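Local atomic coordinates of C alpha-dehydrogenase (Sphingobium sp. SYK-6, PDB entry 4YAG), a protein that probably acts as an NAD(H)-dependent Calpha-dehydrogenase of the short-chain dehydrogenase/reductase family in the bacterial breakdown of lignin-derived aryl ethers. Residues A[99-110]-A[201-212]. Numbering follows the deposited sequence.
With NAI (1,4-dihydronicotinamide adenine dinucleotide), chain C.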
ATOM      1  N   PRO A  99     -17.152   8.037   5.189  1.00 14.88           N
ATOM      2  CA  PRO A  99     -16.630   9.167   5.962  1.00 14.52           C
ATOM      3  C   PRO A  99     -15.418   8.734   6.790  1.00 14.65           C
ATOM      4  O   PRO A  99     -15.471   7.745   7.521  1.00 15.14           O
ATOM      5  CB  PRO A  99     -17.817   9.548   6.844  1.00 14.51           C
ATOM      6  CG  PRO A  99     -19.012   9.090   6.077  1.00 18.71           C
ATOM      7  CD  PRO A  99     -18.579   7.809   5.438  1.00 15.67           C
ATOM      8  N   PHE A 100     -14.308   9.466   6.689  1.00 12.36           N
ATOM      9  CA  PHE A 100     -13.047   8.950   7.212  1.00 12.93           C
ATOM     10  C   PHE A 100     -13.109   8.727   8.721  1.00 14.60           C
ATOM     11  O   PHE A 100     -12.553   7.768   9.238  1.00 14.81           O
ATOM     12  CB  PHE A 100     -11.890   9.901   6.895  1.00 13.63           C
ATOM     13  CG  PHE A 100     -10.550   9.396   7.359  1.00 14.39           C
ATOM     14  CD1 PHE A 100      -9.831   8.526   6.594  1.00 17.81           C
ATOM     15  CD2 PHE A 100     -10.026   9.780   8.576  1.00 15.50           C
ATOM     16  CE1 PHE A 100      -8.602   8.046   7.016  1.00 27.05           C
ATOM     17  CE2 PHE A 100      -8.810   9.306   9.005  1.00 15.70           C
ATOM     18  CZ  PHE A 100      -8.097   8.438   8.234  1.00 20.69           C
ATOM     19  N   LYS A 101     -13.786   9.618   9.430  1.00 14.68           N
ATOM     20  CA  LYS A 101     -13.845   9.507  10.884  1.00 16.54           C
ATOM     21  C   LYS A 101     -14.707   8.331  11.340  1.00 16.39           C
ATOM     22  O   LYS A 101     -14.680   7.961  12.520  1.00 19.78           O
ATOM     23  CB  LYS A 101     -14.336  10.811  11.492  1.00 16.73           C
ATOM     24  CG  LYS A 101     -13.449  12.005  11.169  1.00 15.79           C
ATOM     25  CD  LYS A 101     -13.870  13.252  11.919  1.00 17.93           C
ATOM     26  CE  LYS A 101     -15.258  13.723  11.555  1.00 18.61           C
ATOM     27  NZ  LYS A 101     -15.368  14.173  10.128  1.00 21.11           N
ATOM     28  N   ASP A 102     -15.465   7.755  10.422  1.00 16.29           N
ATOM     29  CA  ASP A 102     -16.340   6.616  10.741  1.00 20.23           C
ATOM     30  C   ASP A 102     -15.583   5.293  10.536  1.00 16.87           C
ATOM     31  O   ASP A 102     -15.954   4.268  11.099  1.00 16.96           O
ATOM     32  CB  ASP A 102     -17.582   6.588   9.846  1.00 21.42           C
ATOM     33  CG  ASP A 102     -18.613   7.647  10.201  1.00 28.26           C
ATOM     34  OD1 ASP A 102     -18.487   8.277  11.261  1.00 28.67           O
ATOM     35  OD2 ASP A 102     -19.557   7.825   9.404  1.00 36.15           O
ATOM     36  N   ALA A 103     -14.547   5.298   9.707  1.00 15.94           N
ATOM     37  CA  ALA A 103     -13.836   4.051   9.411  1.00 14.01           C
ATOM     38  C   ALA A 103     -13.136   3.516  10.660  1.00 16.90           C
ATOM     39  O   ALA A 103     -12.538   4.261  11.436  1.00 18.36           O
ATOM     40  CB  ALA A 103     -12.823   4.254   8.286  1.00 17.07           C
ATOM     41  N   THR A 104     -13.230   2.205  10.851  1.00 14.33           N
ATOM     42  CA  THR A 104     -12.591   1.533  11.974  1.00 12.36           C
ATOM     43  C   THR A 104     -11.470   0.637  11.477  1.00 13.04           C
ATOM     44  O   THR A 104     -11.254   0.498  10.275  1.00 12.18           O
ATOM     45  CB  THR A 104     -13.587   0.677  12.689  1.00 13.66           C
ATOM     46  OG1 THR A 104     -14.001  -0.367  11.792  1.00 15.33           O
ATOM     47  CG2 THR A 104     -14.761   1.487  13.147  1.00 14.39           C
ATOM     48  N   TYR A 105     -10.751   0.015  12.407  1.00 13.34           N
ATOM     49  CA  TYR A 105      -9.710  -0.920  12.050  1.00 11.41           C
ATOM     50  C   TYR A 105     -10.260  -2.038  11.156  1.00 12.01           C
ATOM     51  O   TYR A 105      -9.581  -2.484  10.254  1.00 11.81           O
ATOM     52  CB  TYR A 105      -9.080  -1.518  13.305  1.00 12.93           C
ATOM     53  CG  TYR A 105      -7.978  -0.692  13.963  1.00 11.27           C
ATOM     54  CD1 TYR A 105      -6.931  -0.166  13.224  1.00 11.42           C
ATOM     55  CD2 TYR A 105      -7.984  -0.481  15.339  1.00 13.77           C
ATOM     56  CE1 TYR A 105      -5.897   0.569  13.840  1.00 13.29           C
ATOM     57  CE2 TYR A 105      -6.965   0.248  15.955  1.00 14.37           C
ATOM     58  CZ  TYR A 105      -5.930   0.746  15.205  1.00 14.52           C
ATOM     59  OH  TYR A 105      -4.903   1.457  15.818  1.00 15.68           O
ATOM     60  N   GLN A 106     -11.495  -2.460  11.390  1.00 11.28           N
ATOM     61  CA  GLN A 106     -12.077  -3.506  10.555  1.00 10.80           C
ATOM     62  C   GLN A 106     -12.176  -3.046   9.108  1.00 13.44           C
ATOM     63  O   GLN A 106     -11.967  -3.840   8.195  1.00 13.37           O
ATOM     64  CB  GLN A 106     -13.455  -3.941  11.054  1.00 12.65           C
ATOM     65  CG  GLN A 106     -13.435  -4.905  12.232  1.00 15.41           C
ATOM     66  CD  GLN A 106     -13.248  -6.343  11.787  1.00 18.30           C
ATOM     67  OE1 GLN A 106     -12.183  -6.706  11.290  1.00 17.74           O
ATOM     68  NE2 GLN A 106     -14.305  -7.161  11.915  1.00 19.97           N
ATOM     69  N   ASP A 107     -12.523  -1.780   8.903  1.00 12.26           N
ATOM     70  CA  ASP A 107     -12.610  -1.235   7.563  1.00 11.52           C
ATOM     71  C   ASP A 107     -11.242  -1.145   6.881  1.00 11.77           C
ATOM     72  O   ASP A 107     -11.091  -1.490   5.702  1.00 11.51           O
ATOM     73  CB  ASP A 107     -13.324   0.113   7.608  1.00 13.46           C
ATOM     74  CG  ASP A 107     -14.726  -0.012   8.154  1.00 13.68           C
ATOM     75  OD1 ASP A 107     -15.442  -0.937   7.704  1.00 14.32           O
ATOM     76  OD2 ASP A 107     -15.130   0.767   9.052  1.00 15.47           O
ATOM     77  N   TRP A 108     -10.217  -0.716   7.612  1.00 10.31           N
ATOM     78  CA  TRP A 108      -8.850  -0.732   7.081  1.00 10.49           C
ATOM     79  C   TRP A 108      -8.407  -2.147   6.730  1.00  9.77           C
ATOM     80  O   TRP A 108      -7.891  -2.395   5.649  1.00 10.68           O
ATOM     81  CB  TRP A 108      -7.877  -0.144   8.103  1.00 10.70           C
ATOM     82  CG  TRP A 108      -7.747   1.351   7.979  1.00 11.13           C
ATOM     83  CD1 TRP A 108      -8.229   2.292   8.831  1.00 16.94           C
ATOM     84  CD2 TRP A 108      -7.100   2.052   6.922  1.00 10.68           C
ATOM     85  NE1 TRP A 108      -7.909   3.551   8.366  1.00 19.00           N
ATOM     86  CE2 TRP A 108      -7.215   3.422   7.193  1.00 18.85           C
ATOM     87  CE3 TRP A 108      -6.417   1.650   5.776  1.00 11.43           C
ATOM     88  CZ2 TRP A 108      -6.689   4.391   6.340  1.00 17.54           C
ATOM     89  CZ3 TRP A 108      -5.907   2.601   4.940  1.00 14.81           C
ATOM     90  CH2 TRP A 108      -6.040   3.954   5.227  1.00 15.75           C
ATOM     91  N   ASP A 109      -8.634  -3.071   7.647  1.00 10.80           N
ATOM     92  CA  ASP A 109      -8.210  -4.441   7.429  1.00  9.77           C
ATOM     93  C   ASP A 109      -8.920  -5.059   6.231  1.00 10.13           C
ATOM     94  O   ASP A 109      -8.300  -5.737   5.432  1.00 11.98           O
ATOM     95  CB  ASP A 109      -8.415  -5.260   8.692  1.00 11.81           C
ATOM     96  CG  ASP A 109      -7.431  -4.888   9.799  1.00 12.07           C
ATOM     97  OD1 ASP A 109      -6.392  -4.259   9.497  1.00 13.51           O
ATOM     98  OD2 ASP A 109      -7.688  -5.256  10.960  1.00 14.02           O
ATOM     99  N   TYR A 110     -10.214  -4.810   6.119  1.00 10.41           N
ATOM    100  CA  TYR A 110     -10.989  -5.268   4.962  1.00 11.82           C
ATOM    101  C   TYR A 110     -10.466  -4.696   3.662  1.00 10.93           C
ATOM    102  O   TYR A 110     -10.188  -5.413   2.698  1.00  9.76           O
ATOM    103  CB  TYR A 110     -12.416  -4.808   5.169  1.00 11.88           C
ATOM    104  CG  TYR A 110     -13.367  -4.865   3.983  1.00 12.56           C
ATOM    105  CD1 TYR A 110     -13.451  -5.980   3.171  1.00 12.78           C
ATOM    106  CD2 TYR A 110     -14.220  -3.804   3.728  1.00 11.35           C
ATOM    107  CE1 TYR A 110     -14.345  -6.018   2.129  1.00 11.65           C
ATOM    108  CE2 TYR A 110     -15.122  -3.842   2.701  1.00 13.65           C
ATOM    109  CZ  TYR A 110     -15.185  -4.949   1.904  1.00 13.58           C
ATOM    110  OH  TYR A 110     -16.119  -4.974   0.887  1.00 15.16           O
ATOM    111  N   ASN A 201     -20.302  -8.146  -0.571  1.00 13.51           N
ATOM    112  CA  ASN A 201     -19.107  -8.906  -0.908  1.00 12.92           C
ATOM    113  C   ASN A 201     -18.096  -8.915   0.228  1.00 13.76           C
ATOM    114  O   ASN A 201     -17.148  -9.688   0.195  1.00 14.82           O
ATOM    115  CB  ASN A 201     -18.434  -8.355  -2.172  1.00 12.20           C
ATOM    116  CG  ASN A 201     -19.357  -8.384  -3.371  1.00 15.29           C
ATOM    117  OD1 ASN A 201     -20.338  -9.129  -3.373  1.00 14.82           O
ATOM    118  ND2 ASN A 201     -19.043  -7.589  -4.407  1.00 15.08           N
ATOM    119  N   ARG A 202     -18.308  -8.063   1.225  1.00 15.18           N
ATOM    120  CA  ARG A 202     -17.393  -7.990   2.364  1.00 14.63           C
ATOM    121  C   ARG A 202     -17.358  -9.341   3.077  1.00 14.15           C
ATOM    122  O   ARG A 202     -18.407  -9.852   3.470  1.00 16.50           O
ATOM    123  CB  ARG A 202     -17.880  -6.928   3.348  1.00 15.94           C
ATOM    124  CG  ARG A 202     -16.985  -6.738   4.566  1.00 14.83           C
ATOM    125  CD  ARG A 202     -17.594  -5.772   5.586  1.00 18.92           C
ATOM    126  NE  ARG A 202     -17.475  -4.365   5.205  1.00 15.89           N
ATOM    127  CZ  ARG A 202     -16.707  -3.448   5.811  1.00 15.66           C
ATOM    128  NH1 ARG A 202     -15.927  -3.749   6.845  1.00 15.78           N
ATOM    129  NH2 ARG A 202     -16.712  -2.202   5.356  1.00 14.67           N
ATOM    130  N   PRO A 203     -16.162  -9.935   3.237  1.00 15.14           N
ATOM    131  CA  PRO A 203     -16.157 -11.220   3.943  1.00 15.41           C
ATOM    132  C   PRO A 203     -16.695 -11.107   5.365  1.00 16.48           C
ATOM    133  O   PRO A 203     -16.581 -10.067   6.012  1.00 17.33           O
ATOM    134  CB  PRO A 203     -14.682 -11.619   3.945  1.00 17.59           C
ATOM    135  CG  PRO A 203     -14.097 -10.925   2.737  1.00 16.20           C
ATOM    136  CD  PRO A 203     -14.843  -9.611   2.661  1.00 13.56           C
ATOM    137  N   GLU A 204     -17.297 -12.189   5.841  1.00 18.83           N
ATOM    138  CA  GLU A 204     -17.973 -12.181   7.130  1.00 17.65           C
ATOM    139  C   GLU A 204     -17.109 -11.644   8.271  1.00 19.00           C
ATOM    140  O   GLU A 204     -17.587 -10.919   9.145  1.00 20.46           O
ATOM    141  CB  GLU A 204     -18.464 -13.597   7.468  1.00 22.02           C
ATOM    142  CG  GLU A 204     -19.260 -13.684   8.773  1.00 30.06           C
ATOM    143  CD  GLU A 204     -20.565 -12.909   8.715  1.00 41.56           C
ATOM    144  OE1 GLU A 204     -21.155 -12.803   7.613  1.00 37.08           O
ATOM    145  OE2 GLU A 204     -20.997 -12.400   9.775  1.00 51.06           O
ATOM    146  N   ARG A 205     -15.830 -11.985   8.265  1.00 18.91           N
ATOM    147  CA  ARG A 205     -14.985 -11.666   9.409  1.00 17.69           C
ATOM    148  C   ARG A 205     -14.719 -10.170   9.539  1.00 17.26           C
ATOM    149  O   ARG A 205     -14.267  -9.716  10.596  1.00 17.90           O
ATOM    150  CB  ARG A 205     -13.663 -12.419   9.333  1.00 15.16           C
ATOM    151  CG  ARG A 205     -12.763 -11.982   8.217  1.00 13.64           C
ATOM    152  CD  ARG A 205     -11.610 -12.955   8.107  1.00 15.26           C
ATOM    153  NE  ARG A 205     -10.553 -12.531   7.198  1.00 16.16           N
ATOM    154  CZ  ARG A 205     -10.611 -12.627   5.869  1.00 16.53           C
ATOM    155  NH1 ARG A 205     -11.700 -13.111   5.275  1.00 15.67           N
ATOM    156  NH2 ARG A 205      -9.578 -12.256   5.133  1.00 15.53           N
ATOM    157  N   PHE A 206     -14.984  -9.402   8.476  1.00 17.88           N
ATOM    158  CA  PHE A 206     -14.774  -7.953   8.526  1.00 16.77           C
ATOM    159  C   PHE A 206     -16.049  -7.145   8.824  1.00 17.23           C
ATOM    160  O   PHE A 206     -16.006  -5.909   8.840  1.00 15.32           O
ATOM    161  CB  PHE A 206     -14.176  -7.453   7.209  1.00 15.77           C
ATOM    162  CG  PHE A 206     -12.808  -8.004   6.907  1.00 15.31           C
ATOM    163  CD1 PHE A 206     -11.737  -7.726   7.732  1.00 14.41           C
ATOM    164  CD2 PHE A 206     -12.597  -8.798   5.790  1.00 13.85           C
ATOM    165  CE1 PHE A 206     -10.500  -8.215   7.464  1.00 14.79           C
ATOM    166  CE2 PHE A 206     -11.349  -9.295   5.516  1.00 16.03           C
ATOM    167  CZ  PHE A 206     -10.300  -9.005   6.353  1.00 14.91           C
ATOM    168  N   ARG A 207     -17.170  -7.817   9.044  1.00 19.00           N
ATOM    169  CA  ARG A 207     -18.463  -7.130   9.217  1.00 16.48           C
ATOM    170  C   ARG A 207     -18.659  -6.533  10.595  1.00 19.11           C
ATOM    171  O   ARG A 207     -19.044  -5.356  10.730  1.00 22.26           O
ATOM    172  CB  ARG A 207     -19.627  -8.085   8.897  1.00 19.10           C
ATOM    173  CG  ARG A 207     -19.656  -8.468   7.449  1.00 20.62           C
ATOM    174  CD  ARG A 207     -20.744  -9.466   7.062  1.00 22.91           C
ATOM    175  NE  ARG A 207     -20.638  -9.599   5.613  1.00 29.04           N
ATOM    176  CZ  ARG A 207     -21.629  -9.425   4.746  1.00 42.25           C
ATOM    177  NH1 ARG A 207     -22.870  -9.184   5.161  1.00 42.51           N
ATOM    178  NH2 ARG A 207     -21.371  -9.523   3.448  1.00 33.49           N
ATOM    179  N   ALA A 208     -18.408  -7.334  11.629  1.00 19.98           N
ATOM    180  CA  ALA A 208     -18.624  -6.872  13.001  1.00 19.20           C
ATOM    181  C   ALA A 208     -17.655  -5.751  13.322  1.00 20.82           C
ATOM    182  O   ALA A 208     -16.456  -5.902  13.150  1.00 24.59           O
ATOM    183  CB  ALA A 208     -18.441  -8.006  13.980  1.00 25.14           C
ATOM    184  N   GLY A 209     -18.160  -4.618  13.780  1.00 20.75           N
ATOM    185  CA  GLY A 209     -17.262  -3.537  14.152  1.00 22.59           C
ATOM    186  C   GLY A 209     -16.877  -2.615  13.021  1.00 23.23           C
ATOM    187  O   GLY A 209     -16.079  -1.704  13.217  1.00 19.60           O
ATOM    188  N   SER A 210     -17.423  -2.844  11.832  1.00 18.35           N
ATOM    189  CA  SER A 210     -17.291  -1.880  10.744  1.00 16.90           C
ATOM    190  C   SER A 210     -18.020  -0.597  11.110  1.00 16.49           C
ATOM    191  O   SER A 210     -19.043  -0.618  11.810  1.00 18.48           O
ATOM    192  CB  SER A 210     -17.883  -2.447   9.455  1.00 18.62           C
ATOM    193  OG  SER A 210     -17.943  -1.465   8.434  1.00 18.07           O
ATOM    194  N   GLY A 211     -17.497   0.529  10.647  1.00 19.35           N
ATOM    195  CA  GLY A 211     -18.200   1.780  10.823  1.00 18.69           C
ATOM    196  C   GLY A 211     -18.923   2.280   9.585  1.00 19.75           C
ATOM    197  O   GLY A 211     -19.463   3.377   9.603  1.00 23.06           O
ATOM    198  N   LEU A 212     -18.949   1.474   8.525  1.00 19.15           N
ATOM    199  CA  LEU A 212     -19.381   1.952   7.211  1.00 17.51           C
ATOM    200  C   LEU A 212     -20.597   1.205   6.650  1.00 20.47           C
ATOM    201  O   LEU A 212     -20.875   1.285   5.459  1.00 21.31           O
ATOM    202  CB  LEU A 212     -18.217   1.831   6.217  1.00 21.68           C
ATOM    203  CG  LEU A 212     -17.008   2.683   6.586  1.00 21.37           C
ATOM    204  CD1 LEU A 212     -15.861   2.461   5.624  1.00 26.81           C
ATOM    205  CD2 LEU A 212     -17.382   4.164   6.660  1.00 25.09           C
TER
HETATM  206  PA  NAI C 500     -17.607  -5.967  -9.676  1.00 12.26           P
HETATM  207  O1A NAI C 500     -18.129  -5.984  -8.266  1.00 13.07           O
HETATM  208  O2A NAI C 500     -18.635  -5.942 -10.789  1.00 12.85           O
HETATM  209  O5B NAI C 500     -16.642  -7.186  -9.914  1.00 12.03           O
HETATM  210  C5B NAI C 500     -15.791  -7.605  -8.887  1.00 11.14           C
HETATM  211  C4B NAI C 500     -16.046  -9.033  -8.607  1.00 10.90           C
HETATM  212  O4B NAI C 500     -15.019  -9.393  -7.626  1.00 10.80           O
HETATM  213  C3B NAI C 500     -17.357  -9.368  -8.048  1.00 10.83           C
HETATM  214  O3B NAI C 500     -18.010 -10.426  -8.780  1.00 13.10           O
HETATM  215  C2B NAI C 500     -17.092  -9.719  -6.667  1.00 11.93           C
HETATM  216  O2B NAI C 500     -18.018 -10.669  -6.119  1.00 14.03           O
HETATM  217  C1B NAI C 500     -15.707 -10.191  -6.657  1.00 10.04           C
HETATM  218  N9A NAI C 500     -15.068 -10.097  -5.371  1.00 10.64           N
HETATM  219  C8A NAI C 500     -15.141  -9.071  -4.451  1.00 12.31           C
HETATM  220  N7A NAI C 500     -14.445  -9.387  -3.350  1.00 12.13           N
HETATM  221  C5A NAI C 500     -13.884 -10.626  -3.524  1.00 10.98           C
HETATM  222  C6A NAI C 500     -13.078 -11.478  -2.768  1.00 10.46           C
HETATM  223  N6A NAI C 500     -12.723 -11.120  -1.460  1.00 10.89           N
HETATM  224  N1A NAI C 500     -12.692 -12.678  -3.273  1.00  9.69           N
HETATM  225  C2A NAI C 500     -13.087 -13.054  -4.512  1.00 10.71           C
HETATM  226  N3A NAI C 500     -13.864 -12.276  -5.281  1.00  9.74           N
HETATM  227  C4A NAI C 500     -14.278 -11.075  -4.815  1.00 10.25           C
HETATM  228  O3  NAI C 500     -16.734  -4.644  -9.735  1.00 11.66           O
HETATM  229  PN  NAI C 500     -15.576  -4.180 -10.755  1.00 11.74           P
HETATM  230  O1N NAI C 500     -15.565  -4.991 -12.044  1.00 11.47           O
HETATM  231  O2N NAI C 500     -15.819  -2.705 -10.958  1.00 13.42           O
HETATM  232  O5D NAI C 500     -14.228  -4.440  -9.919  1.00 10.97           O
HETATM  233  C5D NAI C 500     -13.070  -5.036 -10.509  1.00  9.61           C
HETATM  234  C4D NAI C 500     -11.859  -4.266 -10.126  1.00 11.22           C
HETATM  235  O4D NAI C 500     -11.880  -2.984 -10.854  1.00 11.28           O
HETATM  236  C3D NAI C 500     -11.769  -3.934  -8.701  1.00 10.66           C
HETATM  237  O3D NAI C 500     -10.432  -4.210  -8.237  1.00 11.52           O
HETATM  238  C2D NAI C 500     -12.061  -2.505  -8.611  1.00 11.62           C
HETATM  239  O2D NAI C 500     -11.425  -1.917  -7.470  1.00 12.45           O
HETATM  240  C1D NAI C 500     -11.527  -1.962  -9.847  1.00  9.62           C
HETATM  241  N1N NAI C 500     -11.993  -0.721 -10.345  1.00 11.56           N
HETATM  242  C2N NAI C 500     -13.265  -0.522 -10.826  1.00 11.72           C
HETATM  243  C3N NAI C 500     -13.623   0.720 -11.325  1.00 13.40           C
HETATM  244  C7N NAI C 500     -14.994   0.963 -11.856  1.00 14.73           C
HETATM  245  O7N NAI C 500     -15.387   2.105 -12.175  1.00 15.48           O
HETATM  246  N7N NAI C 500     -15.842  -0.206 -12.078  1.00 14.12           N
HETATM  247  C4N NAI C 500     -12.725   1.774 -11.362  1.00 15.07           C
HETATM  248  C5N NAI C 500     -11.434   1.541 -10.926  1.00 14.07           C
HETATM  249  C6N NAI C 500     -11.074   0.311 -10.438  1.00 13.89           C
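Asp107 and Arg202 meet with their flat groups nearly perpendicular, the planes 87° apart, in the tight part of this contact. NH1 and NH2 of Arg202 both close on a single oxygen, each 3.0 Å from Asp107 OD1 in bent bonds. Ser210 OG gives a third bond to OD1 on its syn lone pair. Asp107 OD2 takes Gly211 N at 2.9 Å on its syn lone pair and Thr104 N on its anti side, so five donor groups hold the buried carboxylate. Without that carboxylate, as with an alanine here, the Arg202 guanidinium would probably lack this counter-charge, and Ser210 OG, Gly211 N and Thr104 N their acceptor. Glu216 pairs with Arg202 NE.

Beside this cluster Arg202 CG lies 3.6 Å from the centroid of the Tyr110 ring, a CH-pi contact, while Tyr110 CD2 covers one guanidinium face. Tyr110 CA in turn stands over a face of Phe206, 3.7 Å from its centroid. Gln106, bent at chi2 (-83°), packs here too: its NE2 gives nearly straight bonds to Ala208 O (2.8 Å), in the type II turn 207-210, and to Arg205 O (2.9 Å) ahead of it.

Thr104 and Asp107 form a capping box at the start of helix 105-133 of the Rossmann-type SDR fold. Through Arg202, Ser210 and Gly211 the same carboxylate joins this helix start to the loop before helix 213-219; Asn201, just ahead of Arg202, belongs to the NADH pocket.

Toward solvent, at exposed Ala208 and Gly209 and around Asp102, the packing thins. Asp102 CB rests loosely on Gly211 O and on Leu212 CD2 at 4.0 Å, and Asp102 O receives a CA-H contact from Gly211.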